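Local coordinates for uncharacterized protein (Staphylococcus aureus subsp. aureus, PDB 3H04) that is of unknown function but belongs to the alpha/beta-hydrolase clan and probably acts as a serine hydrolase of the feruloyl-esterase-like BD-FAE family, at residues Y178-T182 against G183-N187. Sequence-based numbering, arbitrary orientation.
Sequences YARGT and GKWIN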
loop_
_atom_site.group_PDB
_atom_site.type_symbol
_atom_site.label_atom_id
_atom_site.label_comp_id
_atom_site.label_asym_id
_atom_site.label_seq_id
_atom_site.Cartn_x
_atom_site.Cartn_y
_atom_site.Cartn_z
ATOM N N TYR A 178 -4.477 -16.883 7.174
ATOM C CA TYR A 178 -5.042 -18.098 6.612
ATOM C C TYR A 178 -4.780 -18.138 5.102
ATOM O O TYR A 178 -4.342 -19.155 4.566
ATOM C CB TYR A 178 -6.545 -18.135 6.879
ATOM C CG TYR A 178 -7.220 -19.337 6.274
ATOM C CD1 TYR A 178 -7.112 -20.575 6.864
ATOM C CD2 TYR A 178 -7.980 -19.217 5.122
ATOM C CE1 TYR A 178 -7.779 -21.705 6.309
ATOM C CE2 TYR A 178 -8.608 -20.317 4.562
ATOM C CZ TYR A 178 -8.500 -21.543 5.149
ATOM O OH TYR A 178 -9.125 -22.602 4.563
ATOM N N ALA A 179 -5.088 -17.040 4.429
ATOM C CA ALA A 179 -4.904 -16.975 2.981
ATOM C C ALA A 179 -3.448 -17.265 2.541
ATOM O O ALA A 179 -3.199 -18.131 1.639
ATOM C CB ALA A 179 -5.362 -15.587 2.462
ATOM N N ARG A 180 -2.486 -16.547 3.134
ATOM C CA ARG A 180 -1.049 -16.821 2.843
ATOM C C ARG A 180 -0.601 -18.207 3.283
ATOM O O ARG A 180 0.175 -18.881 2.582
ATOM C CB ARG A 180 -0.153 -15.779 3.492
ATOM C CG ARG A 180 -0.342 -14.358 3.021
ATOM C CD ARG A 180 -0.232 -14.164 1.497
ATOM N NE ARG A 180 1.023 -14.671 0.921
ATOM C CZ ARG A 180 2.208 -14.071 1.027
ATOM N NH1 ARG A 180 2.372 -12.926 1.700
ATOM N NH2 ARG A 180 3.268 -14.630 0.477
ATOM N N GLY A 181 -1.033 -18.629 4.479
ATOM C CA GLY A 181 -0.603 -19.885 5.017
ATOM C C GLY A 181 -1.163 -21.119 4.305
ATOM O O GLY A 181 -0.709 -22.268 4.582
ATOM N N THR A 182 -2.203 -20.940 3.470
ATOM C CA THR A 182 -2.784 -22.062 2.699
ATOM C C THR A 182 -2.558 -21.875 1.207
ATOM O O THR A 182 -2.975 -22.724 0.384
ATOM C CB THR A 182 -4.285 -22.209 2.930
ATOM O OG1 THR A 182 -4.956 -20.982 2.606
ATOM C CG2 THR A 182 -4.573 -22.605 4.367
ATOM N N GLY A 183 -1.911 -20.770 0.847
ATOM C CA GLY A 183 -1.715 -20.426 -0.576
ATOM C C GLY A 183 -2.999 -20.072 -1.327
ATOM O O GLY A 183 -3.054 -20.198 -2.546
ATOM N N LYS A 184 -4.029 -19.618 -0.618
ATOM C CA LYS A 184 -5.293 -19.240 -1.256
ATOM C C LYS A 184 -5.450 -17.726 -1.485
ATOM O O LYS A 184 -6.534 -17.262 -1.800
ATOM C CB LYS A 184 -6.459 -19.726 -0.406
ATOM C CG LYS A 184 -6.624 -21.222 -0.394
ATOM C CD LYS A 184 -7.533 -21.689 0.763
ATOM C CE LYS A 184 -7.337 -23.221 0.968
ATOM N NZ LYS A 184 -8.347 -23.891 1.829
ATOM N N TRP A 185 -4.387 -16.957 -1.292
ATOM C CA TRP A 185 -4.469 -15.491 -1.396
ATOM C C TRP A 185 -4.866 -15.035 -2.803
ATOM O O TRP A 185 -5.683 -14.152 -2.943
ATOM C CB TRP A 185 -3.138 -14.844 -0.988
ATOM C CG TRP A 185 -3.176 -13.347 -0.874
ATOM C CD1 TRP A 185 -3.815 -12.613 0.073
ATOM C CD2 TRP A 185 -2.477 -12.412 -1.697
ATOM N NE1 TRP A 185 -3.625 -11.273 -0.135
ATOM C CE2 TRP A 185 -2.764 -11.119 -1.196
ATOM C CE3 TRP A 185 -1.597 -12.545 -2.792
ATOM C CZ2 TRP A 185 -2.252 -9.972 -1.774
ATOM C CZ3 TRP A 185 -1.106 -11.416 -3.378
ATOM C CH2 TRP A 185 -1.400 -10.130 -2.851
ATOM N N ILE A 186 -4.285 -15.632 -3.833
ATOM C CA ILE A 186 -4.706 -15.314 -5.210
ATOM C C ILE A 186 -6.189 -15.672 -5.474
ATOM O O ILE A 186 -6.905 -14.976 -6.195
ATOM C CB ILE A 186 -3.835 -16.029 -6.255
ATOM C CG1 ILE A 186 -2.426 -15.458 -6.259
ATOM C CG2 ILE A 186 -4.498 -15.935 -7.655
ATOM C CD1 ILE A 186 -2.287 -14.107 -6.927
ATOM N N ASN A 187 -6.667 -16.730 -4.841
ATOM C CA ASN A 187 -8.056 -17.115 -4.986
ATOM C C ASN A 187 -8.954 -16.060 -4.384
ATOM O O ASN A 187 -9.991 -15.718 -4.960
ATOM C CB ASN A 187 -8.308 -18.456 -4.287
ATOM C CG ASN A 187 -7.421 -19.556 -4.806
ATOM O OD1 ASN A 187 -7.893 -20.491 -5.448
ATOM N ND2 ASN A 187 -6.116 -19.445 -4.548
#
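K184 and Y178 meet where one helix stops and the next begins, and the lysine illustrates how a side chain can retrace the turn that precedes it. K184 CB starts beside T182 OG1, and CG stays with the same hydroxyl. CD comes nearest that hydroxyl, 3.2 Å from T182 OG1, while CE slides past T182 CB. Beyond CG the chain runs nearly straight, which brings NZ to the phenol of Y178, where it gives a hydrogen bond of 3.1 Å to Y178 OH. T182 CG2 lies over one face of the tyrosine ring, displaced toward the rim. With chi1 at 57°, T182 OG1 turns back to the preceding helical turn and donates to Y178 O at 2.7 Å, tilted 32° out of the carbonyl plane.

The backbone beneath is a Schellman motif: G183, at positive phi, is the first residue to leave helical geometry, and K184 follows as N-cap of helix 185-189. K184 N bonds to A179 O over 2.8 Å, in the carbonyl plane, whereas the bond from G183 N to R180 O is weak at 3.3 Å. In this alpha/beta-hydrolase fold the two helices lie between strands 121-125 and 212-217.

W185 packs against the first helix from another side. R180 CD lies over one face of the indole, a CH-pi contact 4.2 Å from the five-membered ring centroid, and A179 CB abuts the edge near CD1. Bends at chi2 and chi3 carry the guanidinium out over the same face, turned 47° to the indole; with R180 CZ 6.0 Å from that centroid, any cation-pi attraction is weak at most. Y176 OH and the carbonyls of P135 and D222 bind it; W185 NE1 donates to G39 O, and F136 meets the indole edge-to-face.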